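Local structure of ribosomal RNA processing protein 6 (Trypanosoma brucei brucei, 4NLC) at residues 96-101 with 109-114; 193-198 with 223-228. The protein probably trims or degrades RNA from its 3' end as an exosome-associated exoribonuclease, this piece being the catalytic core with its exonuclease and HRDC domains. The protein carries 1 engineered substitution. All blocks are in the same frame, centred on the assembly; numbering follows the deposited sequence.

How the interactions relate
Both contacts belong to the exonuclease domain, but they sit at different depths. Interaction 1 is a buried pairing of two central strands of the mixed sheet, near the centre of the chain; backbone hydrogen bonds dominate it, and one of its faces carries acidic side chains. Interaction 2 is smaller, partly buried and about 21 Å, centre to centre, from the middle of the chain. There the loop after helix 185-193 packs on the junction of helices 213-224 and 226-238 through sulfur, methyl groups and rings. The centres of the two interactions lie about 18 Å apart. Helix 213-224 nevertheless connects them: the methyl CG2 of Thr223, at one end of segment 223-228, packs 3.6 Å from Asp96 N.

Interaction 1: residues 96-101 with 109-114; sequences DLEHHD and TCLMQI
Asp96 and Gln113 face each other as an antiparallel hydrogen-bonded pair: Gln113 N gives a nearly straight bond (172°) to Asp96 O at 2.8 Å, and Asp96 N answers to Gln113 O at 3.1 Å. Glu98 N likewise reaches Leu111 O at 2.8 Å. The return bond is split, because Glu98 O receives Cys110 N at 2.8 Å and, weakly, Leu111 N at 3.4 Å. Cys110 and Leu111 both face Glu98, which makes a classic beta bulge.

On one face Leu97 and Met112 lie side by side, Leu97 CD2 against Met112 CE at 3.7 Å, and Thr109 turns its methyl CG2 toward CD2 of Leu97 (3.9 Å). Such apolar groups suit the side covered by Trp157 and Leu158 of helix 152-162. Thr109 keeps its hydroxyl for Asp161, and His99, stacked on Trp157, hydrogen-bonds through NE2 to Lys160.

On the other face, under helix 213-224, the Glu98 side chain crosses that of Gln113 at about a right angle. The carboxylates of Asp96 and Glu98 approach Asp222, and Asp96 also nears Asp154, a crowding consistent with a site for metal cations. These four residues match the acidic set of DEDD exonucleases, which in relatives binds two divalent metal ions.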
# COMPACT_ATOMS: atom_id res chain seq x y z
N ASP A 96 -7.19 -1.93 8.17
CA ASP A 96 -5.77 -1.73 7.92
C ASP A 96 -5.28 -2.78 6.90
O ASP A 96 -5.97 -3.77 6.63
CB ASP A 96 -4.92 -1.71 9.21
CG ASP A 96 -3.51 -1.15 9.03
OD1 ASP A 96 -3.28 -0.36 8.06
OD2 ASP A 96 -2.63 -1.48 9.86
N LEU A 97 -4.13 -2.54 6.30
CA LEU A 97 -3.57 -3.44 5.30
C LEU A 97 -2.09 -3.65 5.58
O LEU A 97 -1.43 -2.74 6.07
CB LEU A 97 -3.68 -2.80 3.90
CG LEU A 97 -5.05 -2.43 3.29
CD1 LEU A 97 -4.86 -1.75 1.94
CD2 LEU A 97 -5.90 -3.64 3.05
N GLU A 98 -1.56 -4.83 5.21
CA GLU A 98 -0.10 -5.07 5.21
C GLU A 98 0.29 -5.23 3.73
O GLU A 98 -0.54 -5.66 2.90
CB GLU A 98 0.34 -6.24 6.09
CG GLU A 98 -0.07 -6.11 7.55
CD GLU A 98 0.46 -4.91 8.32
OE1 GLU A 98 1.48 -4.32 7.90
OE2 GLU A 98 -0.15 -4.56 9.36
N HIS A 99 1.49 -4.83 3.37
CA HIS A 99 1.91 -4.74 1.96
C HIS A 99 3.35 -5.26 1.73
O HIS A 99 4.12 -5.41 2.68
CB HIS A 99 1.78 -3.24 1.56
CG HIS A 99 2.00 -2.89 0.13
ND1 HIS A 99 3.22 -2.41 -0.32
CD2 HIS A 99 1.11 -2.81 -0.89
CE1 HIS A 99 3.06 -2.13 -1.60
NE2 HIS A 99 1.81 -2.38 -2.00
N HIS A 100 3.70 -5.55 0.46
CA HIS A 100 5.03 -5.98 0.07
C HIS A 100 5.51 -5.16 -1.12
O HIS A 100 4.80 -5.05 -2.12
CB HIS A 100 5.09 -7.50 -0.24
CG HIS A 100 6.49 -7.94 -0.60
ND1 HIS A 100 7.46 -8.13 0.38
CD2 HIS A 100 7.06 -8.10 -1.82
CE1 HIS A 100 8.57 -8.45 -0.28
NE2 HIS A 100 8.38 -8.44 -1.60
N ASP A 101 6.72 -4.64 -1.06
CA ASP A 101 7.22 -3.81 -2.14
C ASP A 101 8.58 -4.21 -2.68
O ASP A 101 8.94 -3.71 -3.74
CB ASP A 101 7.22 -2.31 -1.73
CG ASP A 101 8.00 -1.94 -0.48
OD1 ASP A 101 9.14 -2.43 -0.32
OD2 ASP A 101 7.50 -1.11 0.31
N THR A 109 -0.68 -5.82 -1.97
CA THR A 109 -1.25 -6.00 -0.64
C THR A 109 -1.17 -7.47 -0.24
O THR A 109 -1.57 -8.35 -1.00
CB THR A 109 -2.67 -5.46 -0.59
OG1 THR A 109 -2.65 -4.14 -1.14
CG2 THR A 109 -3.22 -5.43 0.84
N CYS A 110 -0.69 -7.71 0.98
CA CYS A 110 -0.53 -9.05 1.55
C CYS A 110 -1.64 -9.51 2.50
O CYS A 110 -1.93 -10.71 2.58
CB CYS A 110 0.82 -9.15 2.23
SG CYS A 110 2.20 -9.13 1.08
N LEU A 111 -2.19 -8.58 3.27
CA LEU A 111 -3.13 -8.87 4.33
C LEU A 111 -4.02 -7.69 4.56
O LEU A 111 -3.61 -6.55 4.34
CB LEU A 111 -2.31 -9.11 5.60
CG LEU A 111 -2.77 -10.13 6.61
CD1 LEU A 111 -2.78 -11.55 6.02
CD2 LEU A 111 -1.89 -10.06 7.86
N MET A 112 -5.26 -7.96 4.97
CA MET A 112 -6.24 -6.93 5.31
C MET A 112 -6.71 -7.30 6.72
O MET A 112 -6.99 -8.46 6.99
CB MET A 112 -7.43 -6.91 4.33
CG MET A 112 -8.53 -5.92 4.70
SD MET A 112 -9.95 -5.93 3.58
CE MET A 112 -9.33 -4.92 2.28
N GLN A 113 -6.76 -6.32 7.61
CA GLN A 113 -7.22 -6.57 8.97
C GLN A 113 -8.50 -5.76 9.12
O GLN A 113 -8.61 -4.64 8.61
CB GLN A 113 -6.16 -6.15 10.01
CG GLN A 113 -4.82 -6.89 9.88
CD GLN A 113 -3.79 -6.03 9.22
OE1 GLN A 113 -3.14 -5.20 9.84
NE2 GLN A 113 -3.64 -6.18 7.94
N ILE A 114 -9.49 -6.36 9.78
CA ILE A 114 -10.78 -5.71 10.02
C ILE A 114 -11.20 -5.96 11.45
O ILE A 114 -11.27 -7.11 11.87
CB ILE A 114 -11.91 -6.16 9.03
CG1 ILE A 114 -11.57 -5.83 7.55
CG2 ILE A 114 -13.25 -5.50 9.40
CD1 ILE A 114 -11.83 -6.97 6.61

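Interaction 2: residues 193-198 with 223-228; sequences CQVKLN and THFLLY
Cys193 lays its sulfur against two aromatic residues at once: Cys193 SG is 3.7 Å from Phe225 CB and 3.8 Å from Tyr228 CD2. Cys193 SG stands 5.0 Å from the centroid of the Phe225 ring, 57° off the normal, so this sulfur-aromatic contact is oblique, as is the one with Tyr228. A small, polarisable thiol suits a position beside two aromatic side chains.

Farther along the loop, Val195 straddles the far end of the Phe225 ring. Val195 CG1 touches Phe225 CZ at 3.8 Å, and Val195 CG2 lies equally far from Phe225 CE1. With CG1 anti to the backbone N (chi1 171°), both methyls of the branched residue reach the phenyl group, the two side chains crossing at about a right angle. Leu197 adds a looser contact, Leu197 CD2 to Phe225 CE2 at 4.3 Å.

His224, Tyr63 and Val189 complete the surroundings of the ring. His224 CD2 sits 3.5 Å above the plane of the Phe225 ring, over its centre, while Tyr63 meets it edge-to-face. His224 is itself fixed by Asp120 and the backbone of Leu64, and the Tyr228 hydroxyl by Arg232.

Gln194, with positive phi (62°), turns the chain out of helix 185-193. This apolar, aromatic-centred contact joins the following loop to the break between helices 213-224 and 226-238, within the helical layer of this RNase H-like exonuclease domain.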
# COMPACT_ATOMS: atom_id res chain seq x y z
N CYS A 193 -5.52 4.20 24.76
CA CYS A 193 -5.70 2.88 25.36
C CYS A 193 -4.63 2.50 26.37
O CYS A 193 -4.82 1.53 27.09
CB CYS A 193 -5.81 1.81 24.27
SG CYS A 193 -6.88 2.26 22.89
N GLN A 194 -3.49 3.23 26.38
CA GLN A 194 -2.34 2.95 27.25
C GLN A 194 -1.73 1.56 26.96
O GLN A 194 -1.30 0.85 27.88
CB GLN A 194 -2.68 3.15 28.75
CG GLN A 194 -2.63 4.60 29.21
CD GLN A 194 -2.52 4.69 30.72
OE1 GLN A 194 -1.96 3.81 31.39
NE2 GLN A 194 -3.05 5.76 31.29
N VAL A 195 -1.73 1.18 25.67
CA VAL A 195 -1.18 -0.07 25.13
C VAL A 195 0.01 0.31 24.21
O VAL A 195 -0.14 1.15 23.30
CB VAL A 195 -2.24 -0.92 24.35
CG1 VAL A 195 -1.61 -2.11 23.61
CG2 VAL A 195 -3.36 -1.41 25.27
N LYS A 196 1.18 -0.33 24.42
CA LYS A 196 2.34 -0.11 23.56
C LYS A 196 2.33 -1.14 22.44
O LYS A 196 2.40 -2.34 22.70
CB LYS A 196 3.66 -0.12 24.34
CG LYS A 196 3.99 1.25 24.90
CD LYS A 196 5.26 1.84 24.30
CE LYS A 196 5.35 3.32 24.58
NZ LYS A 196 6.58 3.94 24.04
N LEU A 197 2.20 -0.67 21.20
CA LEU A 197 2.20 -1.52 20.03
C LEU A 197 3.60 -2.05 19.75
O LEU A 197 4.58 -1.36 20.03
CB LEU A 197 1.64 -0.79 18.80
CG LEU A 197 0.13 -0.50 18.77
CD1 LEU A 197 -0.29 0.02 17.39
CD2 LEU A 197 -0.70 -1.72 19.12
N ASN A 198 3.69 -3.29 19.24
CA ASN A 198 4.99 -3.89 18.91
C ASN A 198 5.54 -3.29 17.61
O ASN A 198 4.91 -3.39 16.57
CB ASN A 198 4.88 -5.43 18.83
CG ASN A 198 6.17 -6.16 19.14
OD1 ASN A 198 7.29 -5.63 18.96
ND2 ASN A 198 6.05 -7.40 19.58
N THR A 223 -5.91 -2.99 14.21
CA THR A 223 -7.31 -2.56 14.08
C THR A 223 -8.12 -2.70 15.36
O THR A 223 -9.12 -2.01 15.52
CB THR A 223 -8.01 -3.31 12.94
OG1 THR A 223 -8.00 -4.72 13.19
CG2 THR A 223 -7.44 -2.98 11.58
N HIS A 224 -7.73 -3.63 16.24
CA HIS A 224 -8.42 -3.96 17.51
C HIS A 224 -8.80 -2.74 18.38
O HIS A 224 -9.90 -2.73 18.96
CB HIS A 224 -7.57 -4.95 18.30
CG HIS A 224 -8.19 -5.35 19.60
ND1 HIS A 224 -9.08 -6.39 19.67
CD2 HIS A 224 -8.03 -4.82 20.84
CE1 HIS A 224 -9.45 -6.47 20.94
NE2 HIS A 224 -8.85 -5.52 21.67
N PHE A 225 -7.95 -1.70 18.43
CA PHE A 225 -8.22 -0.51 19.25
C PHE A 225 -8.75 0.70 18.46
O PHE A 225 -9.09 1.72 19.07
CB PHE A 225 -6.95 -0.10 20.04
CG PHE A 225 -6.21 -1.24 20.72
CD1 PHE A 225 -6.54 -1.64 22.01
CD2 PHE A 225 -5.14 -1.86 20.09
CE1 PHE A 225 -5.84 -2.66 22.64
CE2 PHE A 225 -4.47 -2.91 20.71
CZ PHE A 225 -4.80 -3.28 22.00
N LEU A 226 -8.80 0.59 17.13
CA LEU A 226 -9.12 1.68 16.25
C LEU A 226 -10.54 2.23 16.38
O LEU A 226 -10.72 3.45 16.27
CB LEU A 226 -8.78 1.33 14.79
CG LEU A 226 -8.58 2.53 13.82
CD1 LEU A 226 -7.64 3.60 14.41
CD2 LEU A 226 -8.01 2.06 12.48
N LEU A 227 -11.54 1.39 16.65
CA LEU A 227 -12.90 1.94 16.81
C LEU A 227 -13.07 2.72 18.11
O LEU A 227 -13.80 3.69 18.11
CB LEU A 227 -13.99 0.89 16.64
CG LEU A 227 -14.11 0.27 15.25
CD1 LEU A 227 -15.10 -0.88 15.28
CD2 LEU A 227 -14.46 1.30 14.20
N TYR A 228 -12.36 2.33 19.18
CA TYR A 228 -12.38 3.10 20.45
C TYR A 228 -11.70 4.43 20.23
O TYR A 228 -12.20 5.44 20.69
CB TYR A 228 -11.69 2.35 21.60
CG TYR A 228 -11.57 3.16 22.89
CD1 TYR A 228 -12.68 3.39 23.70
CD2 TYR A 228 -10.34 3.66 23.30
CE1 TYR A 228 -12.57 4.11 24.89
CE2 TYR A 228 -10.22 4.39 24.49
CZ TYR A 228 -11.34 4.60 25.29
OH TYR A 228 -11.23 5.30 26.46